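Local coordinates for aminopentol aminotransferase (Sphingopyxis macrogoltabida, PDB 6HBS), which uses pyridoxal 5'-phosphate to move the amino group of aminopentol onto pyruvate, a step in the degradation of fumonisin B1, at residues T195-E200 with A342-I347; D231-F236 with Y375-L380. One frame throughout, in Å; residues are numbered along the deposited sequence.

How the contacts relate
Both contacts are buried, and each joins a loop of the cofactor-binding domain to the C-terminal part of the chain. T195-E200 and D231-F236 follow the neighbouring parallel strands 189-194 and 226-230 of the seven-stranded sheet. Their partners, A342-I347 and Y375-L380, lie side by side, and probable backbone hydrogen bonds tie them together: P345 O to M378 N at 2.8 Å and Q343 O to L380 N at 2.9 Å. In contact 1 the meeting is mainly apolar, a methionine against a phenylalanine, with a glutamine amide beyond it. Contact 2 turns on a directional arginine-asparagine bond, with a phenylalanine edge beside it, and the same arginine also donates to the cofactor's phenolic oxygen.

Contact 1: residues T195-E200 with A342-I347; sequences TPFRHE and AQMPQI
The side-chain nitrogen of Q346 reaches across the contact: NE2 donates a hydrogen bond to the backbone oxygen of E203, just beyond the 195-200 segment, and lies 3.1 Å from E200 O. A glutamine suits this place because its long arm, bent at chi2 (86°), brings an N-H donor near the backbone oxygens of E203 and E200. The carboxylate of E200 serves another partner, accepting from the backbone N of Y145 through OE1.

The apolar half of the contact is a Met-aromatic pair. M344 runs straight through chi2 (-178°) and then bends at chi3, so that its methyl CE comes 3.6 Å from F197 CZ. The sulfur stays at the rim of the ring, in its plane, with M344 SD 5.2 Å from the F197 ring centroid. A flexible, polarisable side chain fits well against the far end of a phenylalanine.

The fold is that of the class-III aminotransferases: T195-E200 leaves strand 189-194 of the large sheet, while A342-I347 takes in the end of the connection between the antiparallel strands 336-339 and 346-349 and the start of the second. F197 thus stands between M344 and H199, a pocket residue that touches the pyridoxal phosphate and meets the ring face edge-on, T-shaped; H199 CD2 sits 3.8 Å above the plane of the F197 ring, over its centre. Behind H199 the loop is braced by T195, whose OG1 donates to F197 O at 2.7 Å, from 37° out of the carbonyl plane, and both oxygens lie over one face of the imidazole.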
loop_
_atom_site.group_PDB
_atom_site.type_symbol
_atom_site.label_atom_id
_atom_site.label_comp_id
_atom_site.label_asym_id
_atom_site.label_seq_id
_atom_site.Cartn_x
_atom_site.Cartn_y
_atom_site.Cartn_z
ATOM N N THR A 195 18.404 7.563 -6.053
ATOM C CA THR A 195 17.542 8.736 -5.999
ATOM C C THR A 195 18.156 9.798 -6.909
ATOM O O THR A 195 19.359 9.799 -7.165
ATOM C CB THR A 195 17.345 9.245 -4.568
ATOM O OG1 THR A 195 18.567 9.693 -3.975
ATOM C CG2 THR A 195 16.706 8.196 -3.697
ATOM N N PRO A 196 17.352 10.693 -7.493
ATOM C CA PRO A 196 17.863 11.599 -8.514
ATOM C C PRO A 196 18.686 12.763 -7.948
ATOM O O PRO A 196 19.425 13.371 -8.699
ATOM C CB PRO A 196 16.620 12.109 -9.247
ATOM C CG PRO A 196 15.490 11.918 -8.258
ATOM C CD PRO A 196 15.886 10.800 -7.323
ATOM N N PHE A 197 18.563 13.030 -6.650
ATOM C CA PHE A 197 19.559 13.815 -5.905
ATOM C C PHE A 197 19.630 13.246 -4.486
ATOM O O PHE A 197 18.841 12.334 -4.131
ATOM C CB PHE A 197 19.256 15.318 -5.990
ATOM C CG PHE A 197 17.940 15.803 -5.443
ATOM C CD1 PHE A 197 16.797 15.819 -6.234
ATOM C CD2 PHE A 197 17.870 16.318 -4.153
ATOM C CE1 PHE A 197 15.599 16.310 -5.725
ATOM C CE2 PHE A 197 16.669 16.803 -3.643
ATOM C CZ PHE A 197 15.532 16.783 -4.423
ATOM N N ARG A 198 20.562 13.756 -3.669
ATOM C CA ARG A 198 20.675 13.333 -2.298
ATOM C C ARG A 198 19.628 14.089 -1.477
ATOM O O ARG A 198 19.719 15.334 -1.329
ATOM C CB ARG A 198 22.076 13.605 -1.746
ATOM C CG ARG A 198 22.286 13.091 -0.328
ATOM C CD ARG A 198 22.301 11.574 -0.293
ATOM N NE ARG A 198 22.632 11.090 1.036
ATOM C CZ ARG A 198 22.802 9.813 1.349
ATOM N NH1 ARG A 198 22.485 8.861 0.475
ATOM N NH2 ARG A 198 23.306 9.522 2.535
ATOM N N HIS A 199 18.626 13.350 -0.969
ATOM C CA HIS A 199 17.519 13.919 -0.204
ATOM C C HIS A 199 17.248 13.041 1.017
ATOM O O HIS A 199 16.368 12.166 0.989
ATOM C CB HIS A 199 16.282 14.203 -1.084
ATOM C CG HIS A 199 15.790 13.098 -1.975
ATOM N ND1 HIS A 199 15.464 11.833 -1.508
ATOM C CD2 HIS A 199 15.468 13.101 -3.289
ATOM C CE1 HIS A 199 15.014 11.105 -2.523
ATOM N NE2 HIS A 199 14.982 11.862 -3.625
ATOM N N GLU A 200 18.029 13.264 2.086
ATOM C CA GLU A 200 17.909 12.451 3.302
ATOM C C GLU A 200 17.858 13.337 4.540
ATOM O O GLU A 200 18.364 14.466 4.533
ATOM C CB GLU A 200 19.077 11.461 3.400
ATOM C CG GLU A 200 19.174 10.539 2.186
ATOM C CD GLU A 200 17.955 9.659 1.941
ATOM O OE1 GLU A 200 17.722 9.248 0.773
ATOM O OE2 GLU A 200 17.263 9.358 2.906
ATOM N N ALA A 342 15.446 24.616 -4.806
ATOM C CA ALA A 342 14.660 25.541 -3.991
ATOM C C ALA A 342 13.218 25.039 -3.823
ATOM O O ALA A 342 12.588 25.361 -2.818
ATOM C CB ALA A 342 14.657 26.928 -4.593
ATOM N N GLN A 343 12.708 24.265 -4.791
ATOM C CA GLN A 343 11.318 23.703 -4.721
ATOM C C GLN A 343 11.223 22.465 -3.791
ATOM O O GLN A 343 10.100 21.974 -3.530
ATOM C CB GLN A 343 10.808 23.378 -6.133
ATOM C CG GLN A 343 11.509 22.235 -6.869
ATOM C CD GLN A 343 12.665 22.639 -7.753
ATOM O OE1 GLN A 343 13.382 23.578 -7.429
ATOM N NE2 GLN A 343 12.866 21.930 -8.862
ATOM N N MET A 344 12.361 21.886 -3.375
ATOM C CA MET A 344 12.389 20.790 -2.393
ATOM C C MET A 344 13.538 21.044 -1.434
ATOM O O MET A 344 14.496 20.277 -1.410
ATOM C CB MET A 344 12.612 19.423 -3.046
ATOM C CG MET A 344 11.476 18.990 -3.903
ATOM S SD MET A 344 11.685 17.335 -4.645
ATOM C CE MET A 344 12.191 16.295 -3.283
ATOM N N PRO A 345 13.475 22.128 -0.635
ATOM C CA PRO A 345 14.653 22.609 0.077
ATOM C C PRO A 345 14.896 21.949 1.424
ATOM O O PRO A 345 13.963 21.570 2.138
ATOM C CB PRO A 345 14.346 24.121 0.240
ATOM C CG PRO A 345 12.849 24.175 0.386
ATOM C CD PRO A 345 12.323 23.036 -0.482
ATOM N N GLN A 346 16.180 21.788 1.735
ATOM C CA GLN A 346 16.641 21.453 3.073
ATOM C C GLN A 346 17.227 22.754 3.638
ATOM O O GLN A 346 18.090 23.379 3.007
ATOM C CB GLN A 346 17.679 20.336 2.994
ATOM C CG GLN A 346 18.158 19.801 4.330
ATOM C CD GLN A 346 17.246 18.717 4.849
ATOM O OE1 GLN A 346 16.114 19.001 5.241
ATOM N NE2 GLN A 346 17.740 17.476 4.848
ATOM N N ILE A 347 16.727 23.175 4.787
ATOM C CA ILE A 347 17.064 24.486 5.353
ATOM C C ILE A 347 17.574 24.247 6.777
ATOM O O ILE A 347 16.814 24.082 7.699
ATOM C CB ILE A 347 15.855 25.443 5.299
ATOM C CG1 ILE A 347 15.342 25.630 3.868
ATOM C CG2 ILE A 347 16.222 26.781 5.937
ATOM C CD1 ILE A 347 14.046 26.450 3.749
#

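Contact 2: residues D231-F236 with Y375-L380; sequences DVRAGF and YHNMFL. With PLP (pyridoxal-5'-phosphate), chain C.
R233 leaves the 231-236 loop toward F379, N377 and H376. Its CB lies 3.3 Å from O3 of PLP, and CG meets the edge of the F379 ring, 3.7 Å from CZ. CD passes alongside N377 OD1, and there the chain turns (chi3 -64°), setting the guanidinium edge-on to both oxygens. NE donates an almost straight bond to PLP O3 (2.8 Å, 171°), with NH2 adding a weak one. On the other side NH1 donates to N377 OD1 at 3.0 Å, nearly along the C=O axis and in the guanidinium plane. Arginine suits here: its flat, multi-donor end serves both oxygens while its methylenes lie against F379. In this fold-type I aminotransferase the loop after strand 226-230 lines the cofactor, and V232 packs CG1 against PLP C4 at 3.6 Å. A leucine in place of R233 would probably leave PLP O3 without its strongest donor in this contact and N377 OD1 without its mate. H376 NE2 lies over one face of the guanidinium, 3.7 Å from R233 NH1, the planes 15° apart. Its ND1 fixes the imidazole by donating to a lone pair of N377 O at 2.7 Å, and N377 ND2, bonded to M378 O, steadies the amide.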
loop_
_atom_site.group_PDB
_atom_site.type_symbol
_atom_site.label_atom_id
_atom_site.label_comp_id
_atom_site.label_asym_id
_atom_site.label_seq_id
_atom_site.Cartn_x
_atom_site.Cartn_y
_atom_site.Cartn_z
ATOM N N ASP A 231 12.191 7.844 -8.122
ATOM C CA ASP A 231 11.619 9.172 -8.295
ATOM C C ASP A 231 10.363 9.336 -7.438
ATOM O O ASP A 231 9.544 10.236 -7.732
ATOM C CB ASP A 231 11.304 9.478 -9.751
ATOM C CG ASP A 231 12.091 10.648 -10.305
ATOM O OD1 ASP A 231 12.342 11.620 -9.533
ATOM O OD2 ASP A 231 12.392 10.607 -11.518
ATOM N N VAL A 232 10.243 8.529 -6.366
ATOM C CA VAL A 232 9.040 8.584 -5.533
ATOM C C VAL A 232 8.926 9.972 -4.873
ATOM O O VAL A 232 7.808 10.513 -4.726
ATOM C CB VAL A 232 9.020 7.436 -4.500
ATOM C CG1 VAL A 232 7.944 7.673 -3.441
ATOM C CG2 VAL A 232 8.810 6.095 -5.186
ATOM N N ARG A 233 10.064 10.511 -4.412
ATOM C CA ARG A 233 10.092 11.754 -3.704
ATOM C C ARG A 233 10.163 12.966 -4.649
ATOM O O ARG A 233 9.428 13.972 -4.442
ATOM C CB ARG A 233 11.235 11.827 -2.694
ATOM C CG ARG A 233 10.924 12.831 -1.591
ATOM C CD ARG A 233 12.004 12.982 -0.543
ATOM N NE ARG A 233 12.198 11.755 0.214
ATOM C CZ ARG A 233 13.012 11.617 1.256
ATOM N NH1 ARG A 233 13.499 12.688 1.869
ATOM N NH2 ARG A 233 13.299 10.403 1.711
ATOM N N ALA A 234 11.066 12.922 -5.632
ATOM C CA ALA A 234 11.359 14.112 -6.478
ATOM C C ALA A 234 10.496 14.167 -7.751
ATOM O O ALA A 234 10.461 15.195 -8.419
ATOM C CB ALA A 234 12.829 14.110 -6.832
ATOM N N GLY A 235 9.829 13.057 -8.106
ATOM C CA GLY A 235 9.124 12.981 -9.350
ATOM C C GLY A 235 8.115 14.130 -9.478
ATOM O O GLY A 235 7.398 14.449 -8.534
ATOM N N PHE A 236 8.186 14.813 -10.622
ATOM C CA PHE A 236 7.327 15.900 -11.058
ATOM C C PHE A 236 7.585 17.213 -10.317
ATOM O O PHE A 236 6.898 18.202 -10.606
ATOM C CB PHE A 236 5.845 15.528 -10.977
ATOM C CG PHE A 236 5.527 14.397 -11.903
ATOM C CD1 PHE A 236 5.808 14.507 -13.245
ATOM C CD2 PHE A 236 4.926 13.236 -11.438
ATOM C CE1 PHE A 236 5.501 13.475 -14.108
ATOM C CE2 PHE A 236 4.605 12.216 -12.318
ATOM C CZ PHE A 236 4.894 12.335 -13.639
ATOM N N TYR A 375 14.715 18.881 10.100
ATOM C CA TYR A 375 15.641 17.771 9.706
ATOM C C TYR A 375 15.274 17.078 8.376
ATOM O O TYR A 375 16.106 16.354 7.827
ATOM C CB TYR A 375 15.865 16.811 10.887
ATOM C CG TYR A 375 14.712 15.939 11.292
ATOM C CD1 TYR A 375 14.288 14.882 10.486
ATOM C CD2 TYR A 375 14.056 16.138 12.494
ATOM C CE1 TYR A 375 13.235 14.052 10.856
ATOM C CE2 TYR A 375 12.990 15.327 12.873
ATOM C CZ TYR A 375 12.590 14.272 12.060
ATOM O OH TYR A 375 11.537 13.488 12.421
ATOM N N HIS A 376 14.079 17.313 7.836
ATOM C CA HIS A 376 13.584 16.653 6.632
ATOM C C HIS A 376 13.388 17.706 5.559
ATOM O O HIS A 376 12.916 18.820 5.851
ATOM C CB HIS A 376 12.265 15.915 6.914
ATOM C CG HIS A 376 11.766 15.012 5.825
ATOM N ND1 HIS A 376 11.288 15.493 4.613
ATOM C CD2 HIS A 376 11.612 13.659 5.793
ATOM C CE1 HIS A 376 10.893 14.477 3.860
ATOM N NE2 HIS A 376 11.079 13.323 4.574
ATOM N N ASN A 377 13.676 17.353 4.307
ATOM C CA ASN A 377 13.488 18.313 3.249
ATOM C C ASN A 377 12.012 18.695 3.152
ATOM O O ASN A 377 11.118 17.909 3.502
ATOM C CB ASN A 377 13.981 17.861 1.872
ATOM C CG ASN A 377 13.114 16.789 1.251
ATOM O OD1 ASN A 377 13.311 15.612 1.524
ATOM N ND2 ASN A 377 12.139 17.186 0.432
ATOM N N MET A 378 11.799 19.934 2.680
ATOM C CA MET A 378 10.486 20.495 2.453
ATOM C C MET A 378 10.133 20.408 0.977
ATOM O O MET A 378 10.889 19.872 0.168
ATOM C CB MET A 378 10.466 21.926 2.998
ATOM C CG MET A 378 10.418 21.885 4.494
ATOM S SD MET A 378 10.896 23.424 5.291
ATOM C CE MET A 378 12.678 23.271 5.222
ATOM N N PHE A 379 8.935 20.888 0.651
ATOM C CA PHE A 379 8.376 20.825 -0.664
ATOM C C PHE A 379 7.556 22.090 -0.942
ATOM O O PHE A 379 6.875 22.600 -0.051
ATOM C CB PHE A 379 7.414 19.640 -0.796
ATOM C CG PHE A 379 7.996 18.267 -0.562
ATOM C CD1 PHE A 379 8.191 17.776 0.718
ATOM C CD2 PHE A 379 8.390 17.484 -1.636
ATOM C CE1 PHE A 379 8.698 16.498 0.907
ATOM C CE2 PHE A 379 8.917 16.214 -1.443
ATOM C CZ PHE A 379 9.035 15.713 -0.177
ATOM N N LEU A 380 7.606 22.547 -2.190
ATOM C CA LEU A 380 6.691 23.571 -2.687
ATOM C C LEU A 380 5.579 22.903 -3.499
ATOM O O LEU A 380 5.806 21.932 -4.214
ATOM C CB LEU A 380 7.440 24.596 -3.544
ATOM C CG LEU A 380 7.973 25.818 -2.799
ATOM C CD1 LEU A 380 6.856 26.698 -2.285
ATOM C CD2 LEU A 380 8.911 25.419 -1.670
HETATM N N1 PLP C . 11.489 6.074 -2.093
HETATM C C2 PLP C . 11.703 7.370 -1.777
HETATM C C2A PLP C . 12.822 8.162 -2.411
HETATM C C3 PLP C . 10.787 8.037 -0.857
HETATM O O3 PLP C . 10.963 9.335 -0.529
HETATM C C4 PLP C . 9.654 7.274 -0.287
HETATM C C4A PLP C . 8.730 7.990 0.633
HETATM C C5 PLP C . 9.570 5.832 -0.668
HETATM C C6 PLP C . 10.489 5.325 -1.578
HETATM C C5A PLP C . 8.472 4.907 -0.145
HETATM O O4P PLP C . 7.150 5.416 -0.461
HETATM P P PLP C . 6.011 5.006 0.601
HETATM O O1P PLP C . 6.271 5.702 1.860
HETATM O O2P PLP C . 6.174 3.523 0.779
HETATM O O3P PLP C . 4.770 5.472 -0.129
#